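PDB 7EHU: chitin oligosaccharide binding protein NagB2 from Paenibacillus sp. FPU-7, which binds chitin oligosaccharides such as N,N'-diacetylchitobiose and N,N',N''-triacetylchitotriose, probably as the extracellular solute-binding component of a sugar uptake system. Local coordinates for residues Ser29-Thr33 / Ala327-Val332; Lys56-Val61 / Ala334-Asn338; Glu218-Lys222 / Gln425-Asn429; Glu215-Gly219 / Phe385-Leu391. All blocks are in the same frame, centred on the assembly; numbering follows the deposited sequence.

Interaction 1. Residues Ser29-Thr33 / Ala327-Val332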
# COMPACT_ATOMS: atom_id res chain seq x y z
N SER A 29 -14.75 1.95 -33.90
CA SER A 29 -15.39 1.60 -32.63
C SER A 29 -14.47 0.66 -31.86
O SER A 29 -14.00 -0.34 -32.40
CB SER A 29 -16.73 0.93 -32.91
OG SER A 29 -17.43 0.68 -31.71
N VAL A 30 -14.20 0.99 -30.60
CA VAL A 30 -13.35 0.16 -29.76
C VAL A 30 -13.87 0.22 -28.33
O VAL A 30 -14.24 1.29 -27.84
CB VAL A 30 -11.87 0.60 -29.88
CG1 VAL A 30 -11.66 2.01 -29.38
CG2 VAL A 30 -10.97 -0.35 -29.16
N SER A 31 -13.90 -0.92 -27.66
CA SER A 31 -14.32 -1.01 -26.27
C SER A 31 -13.13 -1.46 -25.43
O SER A 31 -12.48 -2.46 -25.76
CB SER A 31 -15.47 -2.01 -26.10
OG SER A 31 -15.85 -2.12 -24.73
N LEU A 32 -12.85 -0.73 -24.36
CA LEU A 32 -11.74 -1.05 -23.46
C LEU A 32 -12.30 -1.22 -22.06
O LEU A 32 -13.10 -0.40 -21.60
CB LEU A 32 -10.70 0.08 -23.46
CG LEU A 32 -9.99 0.30 -24.81
CD1 LEU A 32 -10.75 1.32 -25.64
CD2 LEU A 32 -8.56 0.74 -24.60
N THR A 33 -11.88 -2.27 -21.37
CA THR A 33 -12.18 -2.43 -19.97
C THR A 33 -11.08 -1.78 -19.14
O THR A 33 -9.89 -1.99 -19.39
CB THR A 33 -12.33 -3.90 -19.61
OG1 THR A 33 -13.41 -4.43 -20.39
CG2 THR A 33 -12.60 -4.09 -18.11
N ALA A 327 -6.34 0.63 -32.77
CA ALA A 327 -7.37 1.52 -32.23
C ALA A 327 -7.35 1.51 -30.71
O ALA A 327 -7.49 2.56 -30.06
CB ALA A 327 -8.74 1.10 -32.76
N GLU A 328 -7.19 0.32 -30.12
CA GLU A 328 -7.09 0.20 -28.68
C GLU A 328 -5.88 0.95 -28.15
O GLU A 328 -5.97 1.64 -27.13
CB GLU A 328 -7.03 -1.27 -28.29
CG GLU A 328 -8.34 -2.06 -28.47
CD GLU A 328 -8.15 -3.55 -28.20
OE1 GLU A 328 -7.14 -4.08 -28.69
OE2 GLU A 328 -8.98 -4.17 -27.49
N LYS A 329 -4.74 0.84 -28.82
CA LYS A 329 -3.53 1.51 -28.34
C LYS A 329 -3.67 3.02 -28.43
O LYS A 329 -3.20 3.72 -27.53
CB LYS A 329 -2.30 0.98 -29.08
CG LYS A 329 -0.74 1.42 -28.66
CD LYS A 329 -0.14 0.56 -29.78
CE LYS A 329 -0.39 -0.85 -29.29
NZ LYS A 329 0.23 -1.99 -29.99
N LYS A 330 -4.36 3.54 -29.45
CA LYS A 330 -4.62 4.98 -29.49
C LYS A 330 -5.44 5.44 -28.29
O LYS A 330 -5.17 6.50 -27.71
CB LYS A 330 -5.35 5.32 -30.79
CG LYS A 330 -5.57 6.81 -31.04
CD LYS A 330 -6.15 7.06 -32.44
CE LYS A 330 -5.58 6.08 -33.47
NZ LYS A 330 -4.17 6.25 -33.93
N ALA A 331 -6.48 4.67 -27.94
CA ALA A 331 -7.29 5.00 -26.78
C ALA A 331 -6.48 4.92 -25.50
O ALA A 331 -6.62 5.78 -24.61
CB ALA A 331 -8.49 4.07 -26.72
N VAL A 332 -5.62 3.91 -25.38
CA VAL A 332 -4.80 3.75 -24.19
C VAL A 332 -3.83 4.92 -24.06
O VAL A 332 -3.63 5.46 -22.97
CB VAL A 332 -4.07 2.39 -24.21
CG1 VAL A 332 -2.88 2.39 -23.26
CG2 VAL A 332 -5.02 1.26 -23.87
O HOH W 1 -11.73 -3.53 -28.36
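Val30 and Leu32 pack against one side of helix 326-339, an apolar strand-on-helix contact in the alpha/beta lobe of a two-lobed solute-binding fold that holds the N-terminal strand. The strand and helix segments approach to 8.7 Å at their axes and are inclined by 55°. Strand alternation chooses the participants: Val30 and Leu32 direct their side chains toward the helix, whereas Ser31 between them points away. The helix answers with Ala327, Glu328, Ala331 and Val332, spaced so that they recur on one flank of its successive turns.

Leu32 supplies two distinct contacts. Its CG lies anti to its own carbonyl carbon (chi1 -64°), which sends both methyls to the helix: CD1 sits 3.7 Å from Ala331 CB, and CD2 lies against Val332 CG2. Val30 CG2 leans on the Glu328 side chain, 3.9 Å from Glu328 CA; its approach to CG is shorter than usual, and that detail is doubtful. Backbone bonds from Val30 and Leu32 to Gly63, Thr65 and Lys67 pair strand 30-36 in parallel with strand 64-70 of the mixed sheet.

Polar chemistry is confined to the margin. The Glu328 carboxylate turns back to Asn325 N through OE1, while OE2 accepts from Gln92 NE2. A water donates to Glu328 OE2 at 3.0 Å and to Ser31 O at 2.9 Å.

Interaction 2. Residues Lys56-Val61 / Ala334-Asn338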
# COMPACT_ATOMS: atom_id res chain seq x y z
N LYS A 56 -13.17 12.70 -20.58
CA LYS A 56 -12.34 13.54 -21.44
C LYS A 56 -11.69 12.72 -22.55
O LYS A 56 -11.61 13.17 -23.69
CB LYS A 56 -11.25 14.21 -20.60
CG LYS A 56 -10.38 15.18 -21.37
CD LYS A 56 -9.30 15.77 -20.47
CE LYS A 56 -8.28 16.59 -21.26
NZ LYS A 56 -7.05 16.90 -20.46
N THR A 57 -11.21 11.53 -22.21
CA THR A 57 -10.57 10.68 -23.20
C THR A 57 -11.55 10.22 -24.27
O THR A 57 -11.21 10.18 -25.45
CB THR A 57 -9.91 9.51 -22.47
OG1 THR A 57 -9.02 10.02 -21.46
CG2 THR A 57 -9.12 8.62 -23.42
N GLU A 58 -12.77 9.85 -23.86
CA GLU A 58 -13.80 9.47 -24.82
C GLU A 58 -14.14 10.61 -25.77
O GLU A 58 -14.42 10.38 -26.96
CB GLU A 58 -15.04 8.98 -24.06
CG GLU A 58 -14.82 7.61 -23.41
CD GLU A 58 -15.96 7.14 -22.53
OE1 GLU A 58 -16.83 7.95 -22.17
OE2 GLU A 58 -15.98 5.94 -22.21
N ALA A 59 -14.14 11.85 -25.28
CA ALA A 59 -14.41 12.98 -26.16
C ALA A 59 -13.27 13.18 -27.16
O ALA A 59 -13.49 13.60 -28.30
CB ALA A 59 -14.60 14.25 -25.32
N GLU A 60 -12.04 12.86 -26.76
CA GLU A 60 -10.88 13.06 -27.60
C GLU A 60 -10.69 11.96 -28.62
O GLU A 60 -10.10 12.20 -29.68
CB GLU A 60 -9.64 13.14 -26.69
CG GLU A 60 -8.36 13.52 -27.39
CD GLU A 60 -7.16 13.39 -26.49
OE1 GLU A 60 -6.11 12.93 -26.98
OE2 GLU A 60 -7.30 13.72 -25.29
N VAL A 61 -11.17 10.76 -28.33
CA VAL A 61 -11.00 9.60 -29.20
C VAL A 61 -12.38 9.09 -29.60
O VAL A 61 -12.90 8.14 -29.00
CB VAL A 61 -10.17 8.51 -28.51
CG1 VAL A 61 -9.88 7.36 -29.48
CG2 VAL A 61 -8.86 9.09 -27.93
N ALA A 334 -4.20 7.92 -25.17
CA ALA A 334 -4.96 9.10 -24.78
C ALA A 334 -5.31 9.06 -23.30
O ALA A 334 -5.27 10.09 -22.61
CB ALA A 334 -6.22 9.24 -25.64
N PHE A 335 -5.65 7.88 -22.78
CA PHE A 335 -5.92 7.76 -21.36
C PHE A 335 -4.68 8.11 -20.54
O PHE A 335 -4.76 8.86 -19.56
CB PHE A 335 -6.38 6.33 -21.02
CG PHE A 335 -6.47 6.10 -19.53
CD1 PHE A 335 -7.54 6.60 -18.80
CD2 PHE A 335 -5.46 5.46 -18.85
CE1 PHE A 335 -7.62 6.43 -17.44
CE2 PHE A 335 -5.53 5.29 -17.47
CZ PHE A 335 -6.60 5.79 -16.77
N ILE A 336 -3.52 7.58 -20.93
CA ILE A 336 -2.28 7.89 -20.21
C ILE A 336 -2.04 9.40 -20.22
O ILE A 336 -1.73 10.01 -19.19
CB ILE A 336 -1.09 7.09 -20.78
CG1 ILE A 336 -1.27 5.59 -20.53
CG2 ILE A 336 0.25 7.59 -20.22
CD1 ILE A 336 -0.36 4.73 -21.34
N LYS A 337 -2.20 10.01 -21.40
CA LYS A 337 -2.01 11.44 -21.55
C LYS A 337 -2.90 12.23 -20.61
O LYS A 337 -2.48 13.27 -20.07
CB LYS A 337 -2.29 11.83 -23.00
CG LYS A 337 -2.22 13.33 -23.28
CD LYS A 337 -2.74 13.72 -24.67
CE LYS A 337 -4.20 13.45 -24.82
NZ LYS A 337 -5.04 14.66 -24.49
N ASN A 338 -4.14 11.78 -20.44
CA ASN A 338 -5.12 12.54 -19.68
C ASN A 338 -5.13 12.20 -18.21
O ASN A 338 -5.57 13.04 -17.41
CB ASN A 338 -6.50 12.35 -20.29
CG ASN A 338 -6.64 13.04 -21.64
OD1 ASN A 338 -5.97 14.04 -21.89
ND2 ASN A 338 -7.52 12.53 -22.49
O HOH W 2 -6.75 15.42 -18.10
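Asn338 meets Lys56, Thr57 and Glu60 where helix 326-339 packs on helix 44-60, a helix-helix contact in the alpha/beta lobe of the solute-binding fold. The two short segments run nearer antiparallel than parallel, at 133°, with axes 9.5 Å apart at closest approach.

The Asn338 side chain shows how the polar half is built. Asn338 CB lies 3.6 Å from Thr57 OG1. CG stands anti to the carbonyl carbon (chi1 -70°), and this carries the amide across toward helix 44-60. At the tip ND2 has two acceptors, both close to the amide plane. Thr57 OG1 is reached at 3.1 Å with a nearly straight N-H...O angle of 172°, and this hydroxyl is also bonded to Val53 O in the turn before. Glu60 OE2 is the second acceptor, met from above its carboxylate plane.

The other tip atom, OD1, accepts from Lys337 NZ at 2.8 Å and, weakly, from Lys56 NZ. Lys337 NZ in turn forms a 2.6 Å salt bridge to Glu60 OE2, coming from the face opposite to Asn338 ND2. One carboxylate oxygen thus takes two donors, and its charge probably eases the proximity of the two lysine ammonium groups. A water also bridges the helices, accepting from Lys56 NZ and donating to Asn338 O at 2.7 Å.

Apolar contacts lie beside this network. Thr57 CG2 rests 3.7 Å from Ala334 CB, and Val61 CG2 presses on that same CB more tightly than ordinary van der Waals contact, at 3.5 Å.

Interaction 3. Residues Glu218-Lys222 / Gln425-Asn429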
# COMPACT_ATOMS: atom_id res chain seq x y z
N GLU A 218 14.93 -8.37 1.23
CA GLU A 218 15.50 -8.44 -0.11
C GLU A 218 16.05 -9.83 -0.40
O GLU A 218 16.05 -10.27 -1.55
CB GLU A 218 16.64 -7.43 -0.26
CG GLU A 218 16.21 -5.97 -0.14
CD GLU A 218 15.52 -5.41 -1.39
OE1 GLU A 218 14.83 -4.37 -1.23
OE2 GLU A 218 15.69 -5.97 -2.50
N GLY A 219 16.50 -10.53 0.64
CA GLY A 219 17.17 -11.80 0.45
C GLY A 219 16.26 -13.01 0.38
O GLY A 219 16.71 -14.06 -0.08
N PHE A 220 15.00 -12.91 0.84
CA PHE A 220 14.16 -14.10 0.91
C PHE A 220 14.06 -14.79 -0.45
O PHE A 220 14.26 -16.01 -0.56
CB PHE A 220 12.76 -13.78 1.42
CG PHE A 220 12.68 -13.25 2.83
CD1 PHE A 220 13.56 -13.65 3.83
CD2 PHE A 220 11.68 -12.35 3.17
CE1 PHE A 220 13.45 -13.15 5.13
CE2 PHE A 220 11.56 -11.86 4.45
CZ PHE A 220 12.45 -12.26 5.43
N ALA A 221 13.74 -14.03 -1.50
CA ALA A 221 13.56 -14.62 -2.82
C ALA A 221 14.88 -14.94 -3.51
O ALA A 221 14.88 -15.65 -4.52
CB ALA A 221 12.71 -13.71 -3.71
N LYS A 222 16.00 -14.43 -3.00
CA LYS A 222 17.31 -14.69 -3.57
C LYS A 222 18.03 -15.80 -2.82
O LYS A 222 19.13 -16.20 -3.22
CB LYS A 222 18.12 -13.39 -3.59
CG LYS A 222 17.33 -12.23 -4.23
CD LYS A 222 18.19 -11.06 -4.67
CE LYS A 222 17.36 -10.05 -5.46
NZ LYS A 222 17.61 -8.65 -4.99
N GLN A 425 8.80 -20.41 0.85
CA GLN A 425 9.80 -19.61 0.15
C GLN A 425 10.75 -20.49 -0.64
O GLN A 425 11.11 -20.18 -1.79
CB GLN A 425 10.59 -18.79 1.17
CG GLN A 425 11.56 -17.79 0.56
CD GLN A 425 10.81 -16.72 -0.20
OE1 GLN A 425 10.18 -15.86 0.41
NE2 GLN A 425 10.87 -16.76 -1.52
N ASP A 426 11.19 -21.60 -0.03
CA ASP A 426 12.06 -22.55 -0.71
C ASP A 426 11.37 -23.13 -1.94
O ASP A 426 11.99 -23.27 -3.00
CB ASP A 426 12.45 -23.68 0.24
CG ASP A 426 13.48 -23.27 1.27
OD1 ASP A 426 14.20 -22.28 1.05
OD2 ASP A 426 13.60 -23.98 2.29
N GLU A 427 10.09 -23.48 -1.80
CA GLU A 427 9.32 -24.01 -2.92
C GLU A 427 9.22 -22.98 -4.04
O GLU A 427 9.41 -23.31 -5.22
CB GLU A 427 7.93 -24.45 -2.44
CG GLU A 427 7.97 -25.75 -1.64
CD GLU A 427 6.79 -25.99 -0.71
OE1 GLU A 427 5.97 -25.07 -0.48
OE2 GLU A 427 6.72 -27.12 -0.17
N ALA A 428 8.96 -21.73 -3.68
CA ALA A 428 8.82 -20.69 -4.70
C ALA A 428 10.15 -20.40 -5.38
O ALA A 428 10.18 -20.10 -6.58
CB ALA A 428 8.26 -19.42 -4.06
N ASN A 429 11.25 -20.46 -4.63
CA ASN A 429 12.55 -20.18 -5.21
C ASN A 429 12.98 -21.28 -6.16
O ASN A 429 13.69 -21.02 -7.14
CB ASN A 429 13.59 -20.00 -4.11
CG ASN A 429 13.40 -18.70 -3.32
OD1 ASN A 429 12.61 -17.83 -3.71
ND2 ASN A 429 14.12 -18.57 -2.22
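Phe220 O and Asn429 make the bond that defines this contact: Asn429 ND2 donates to the carbonyl at 3.1 Å, with an N-H...O angle of 169°. The donor lies in the carbonyl plane and the acceptor almost in the amide plane, so the two groups are well aligned. Gln425, one turn earlier, slides its CG to 3.4 Å from Phe220 O, and its OE1 approaches Phe220 CB.

Asn429 OD1 sits only 3.2 Å from Ala221 O, two acceptors with no bond between them. The donors on Asn429 OD1, Gln425 NE2 and Gln393 NE2, probably ease this; Gln425 NE2 donates to Asn429 OD1 at 3.0 Å from above its carbonyl plane. Both Gln425 and Asn429 project from helix 414-430, the last helix of the chain, which here packs on residues 218-222 in the two-lobed solute-binding fold.

Putting an alanine at Asn429 would probably leave Phe220 O without this donor and deprive Gln425 NE2 of an acceptor.

Farther out, Gln393 engages both amides, its OE1 accepting from Gln425 NE2 and its NE2 donating to Asn429 OD1. Trp227 donates through NE1 to Gln425 OE1 while its ring stacks on that of Phe220.

Interaction 4. Residues Glu215-Gly219 / Phe385-Leu391. With NAG (2-acetamido-2-deoxy-beta-D-glucopyranose), chain B.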
# COMPACT_ATOMS: atom_id res chain seq x y z
N GLU A 215 17.72 -5.59 4.33
CA GLU A 215 18.35 -6.62 3.52
C GLU A 215 17.68 -7.98 3.71
O GLU A 215 17.74 -8.83 2.83
CB GLU A 215 19.82 -6.68 3.91
CG GLU A 215 20.08 -7.09 5.36
CD GLU A 215 19.94 -5.98 6.44
OE1 GLU A 215 20.08 -6.36 7.62
OE2 GLU A 215 19.69 -4.78 6.18
N ALA A 216 17.07 -8.21 4.87
CA ALA A 216 16.44 -9.51 5.11
C ALA A 216 15.32 -9.78 4.11
O ALA A 216 15.25 -10.86 3.52
CB ALA A 216 15.93 -9.61 6.55
N GLN A 217 14.42 -8.81 3.90
CA GLN A 217 13.33 -9.05 2.96
C GLN A 217 13.82 -9.07 1.52
O GLN A 217 13.21 -9.72 0.68
CB GLN A 217 12.20 -8.05 3.15
CG GLN A 217 12.55 -6.59 2.95
CD GLN A 217 11.33 -5.72 2.89
OE1 GLN A 217 10.23 -6.13 3.33
NE2 GLN A 217 11.49 -4.52 2.35
N GLU A 218 14.93 -8.37 1.23
CA GLU A 218 15.50 -8.44 -0.11
C GLU A 218 16.05 -9.83 -0.40
O GLU A 218 16.05 -10.27 -1.55
CB GLU A 218 16.64 -7.43 -0.26
CG GLU A 218 16.21 -5.97 -0.14
CD GLU A 218 15.52 -5.41 -1.39
OE1 GLU A 218 14.83 -4.37 -1.23
OE2 GLU A 218 15.69 -5.97 -2.50
N GLY A 219 16.50 -10.53 0.64
CA GLY A 219 17.17 -11.80 0.45
C GLY A 219 16.26 -13.01 0.38
O GLY A 219 16.71 -14.06 -0.08
N PHE A 385 12.10 1.76 2.47
CA PHE A 385 12.17 0.39 1.99
C PHE A 385 10.82 0.01 1.39
O PHE A 385 9.77 0.44 1.90
CB PHE A 385 12.56 -0.61 3.09
CG PHE A 385 11.65 -0.64 4.28
CD1 PHE A 385 11.86 0.21 5.36
CD2 PHE A 385 10.60 -1.56 4.35
CE1 PHE A 385 11.05 0.14 6.47
CE2 PHE A 385 9.79 -1.61 5.45
CZ PHE A 385 10.01 -0.77 6.51
N PRO A 386 10.80 -0.77 0.32
CA PRO A 386 9.53 -1.15 -0.30
C PRO A 386 8.78 -2.15 0.57
O PRO A 386 9.32 -2.76 1.49
CB PRO A 386 9.98 -1.80 -1.61
CG PRO A 386 11.31 -2.40 -1.27
CD PRO A 386 11.96 -1.41 -0.33
N ALA A 387 7.49 -2.30 0.27
CA ALA A 387 6.71 -3.35 0.91
C ALA A 387 7.24 -4.72 0.49
O ALA A 387 7.68 -4.92 -0.64
CB ALA A 387 5.24 -3.23 0.54
N PHE A 388 7.18 -5.67 1.43
CA PHE A 388 7.72 -7.00 1.17
C PHE A 388 7.05 -7.65 -0.05
O PHE A 388 7.68 -8.49 -0.72
CB PHE A 388 7.59 -7.90 2.40
CG PHE A 388 6.23 -8.52 2.54
CD1 PHE A 388 5.16 -7.76 2.97
CD2 PHE A 388 6.02 -9.83 2.18
CE1 PHE A 388 3.90 -8.32 3.02
CE2 PHE A 388 4.76 -10.38 2.23
CZ PHE A 388 3.70 -9.62 2.67
N ASP A 389 5.81 -7.28 -0.37
CA ASP A 389 5.10 -7.91 -1.50
C ASP A 389 5.58 -7.40 -2.84
O ASP A 389 5.23 -8.00 -3.87
CB ASP A 389 3.64 -7.78 -1.14
CG ASP A 389 3.00 -6.43 -1.39
OD1 ASP A 389 3.13 -5.55 -2.13
OD2 ASP A 389 3.15 -5.89 -0.21
N ALA A 390 6.46 -6.40 -2.86
CA ALA A 390 7.20 -6.10 -4.07
C ALA A 390 8.31 -7.10 -4.33
O ALA A 390 8.76 -7.24 -5.48
CB ALA A 390 7.82 -4.70 -3.98
N LEU A 391 8.75 -7.82 -3.29
CA LEU A 391 10.00 -8.57 -3.30
C LEU A 391 9.83 -10.08 -3.24
O LEU A 391 10.83 -10.80 -3.40
CB LEU A 391 10.85 -8.17 -2.08
CG LEU A 391 11.11 -6.68 -1.89
CD1 LEU A 391 11.92 -6.42 -0.63
CD2 LEU A 391 11.83 -6.12 -3.11
C1 NAG B . -1.73 -1.80 -0.71
C2 NAG B . -1.64 -3.30 -0.88
C3 NAG B . -0.46 -3.86 -0.09
C4 NAG B . 0.83 -3.13 -0.47
C5 NAG B . 0.64 -1.62 -0.31
C6 NAG B . 1.84 -0.82 -0.77
C7 NAG B . -3.65 -4.60 -1.39
C8 NAG B . -4.88 -5.27 -0.82
N2 NAG B . -2.87 -3.97 -0.51
O3 NAG B . -0.36 -5.25 -0.37
O4 NAG B . 1.92 -3.51 0.36
O5 NAG B . -0.49 -1.20 -1.08
O6 NAG B . 2.14 -1.04 -2.14
O7 NAG B . -3.36 -4.66 -2.58
O HOH W 3 12.91 -11.35 -1.47
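Gln217 reaches Pro386 O from a helix in an unexpected rotamer: its CG is wedged between the backbone N and the carbonyl carbon (chi1 60°), a setting that helical glutamines seldom adopt. With the chain extended beyond CG, the amide passes into the loop between strand 383-385 and helix 394-408. NE2 donates to Pro386 O at 2.9 Å, with an N-H...O angle of 160°, though tilted from the carbonyl plane. OE1 lies 3.3 Å from Phe388 CB and takes a weak bond from Asn205 ND2, while Asn205 OD1 accepts from Phe388 N.

Leu391 gives the apolar share. Its CD1 rests 3.6 Å from Gln217 CG, crossing that side chain at about a right angle, and is also 3.6 Å from Glu218 OE1.

A leucine in place of Gln217 would probably leave Pro386 O without its amide donor and the loop less firmly tied to the helix.

The loop carries pocket residues Ala387 and Asp389. The sugar hydroxyl NAG O4 donates to Asp389 OD2 at 2.7 Å, while Asp389 OD1 is salt-bridged to Arg77. Gln217 touches no sugar, so its bond to Pro386 O is consistent with an indirect part, holding the backbone at Pro386, next to Ala387 of the pocket.

Interactions 1 and 2 share helix 326-339 and touch through Ala331 O and Thr57 CG2. Interactions 3 and 4 share Glu218 and Gly219 of helix 214-219 and meet at Ala221 CB and Leu391 O. The pairs stand 36 to 41 Å apart, centre to centre. All four are partly buried; interaction 4 lies nearest the chain's centre, at about 13 Å, and interactions 1 and 2 farthest out, at about 29 and 27 Å. Interaction 1 is chiefly aliphatic against a sheet; interaction 2 adds a polar and charged network from buried Asn338 and Thr57 to exposed Lys56 and Glu60. Interactions 3 and 4 each use a side-chain amide donating to a backbone carbonyl, and only interaction 4 includes sugar-pocket residues.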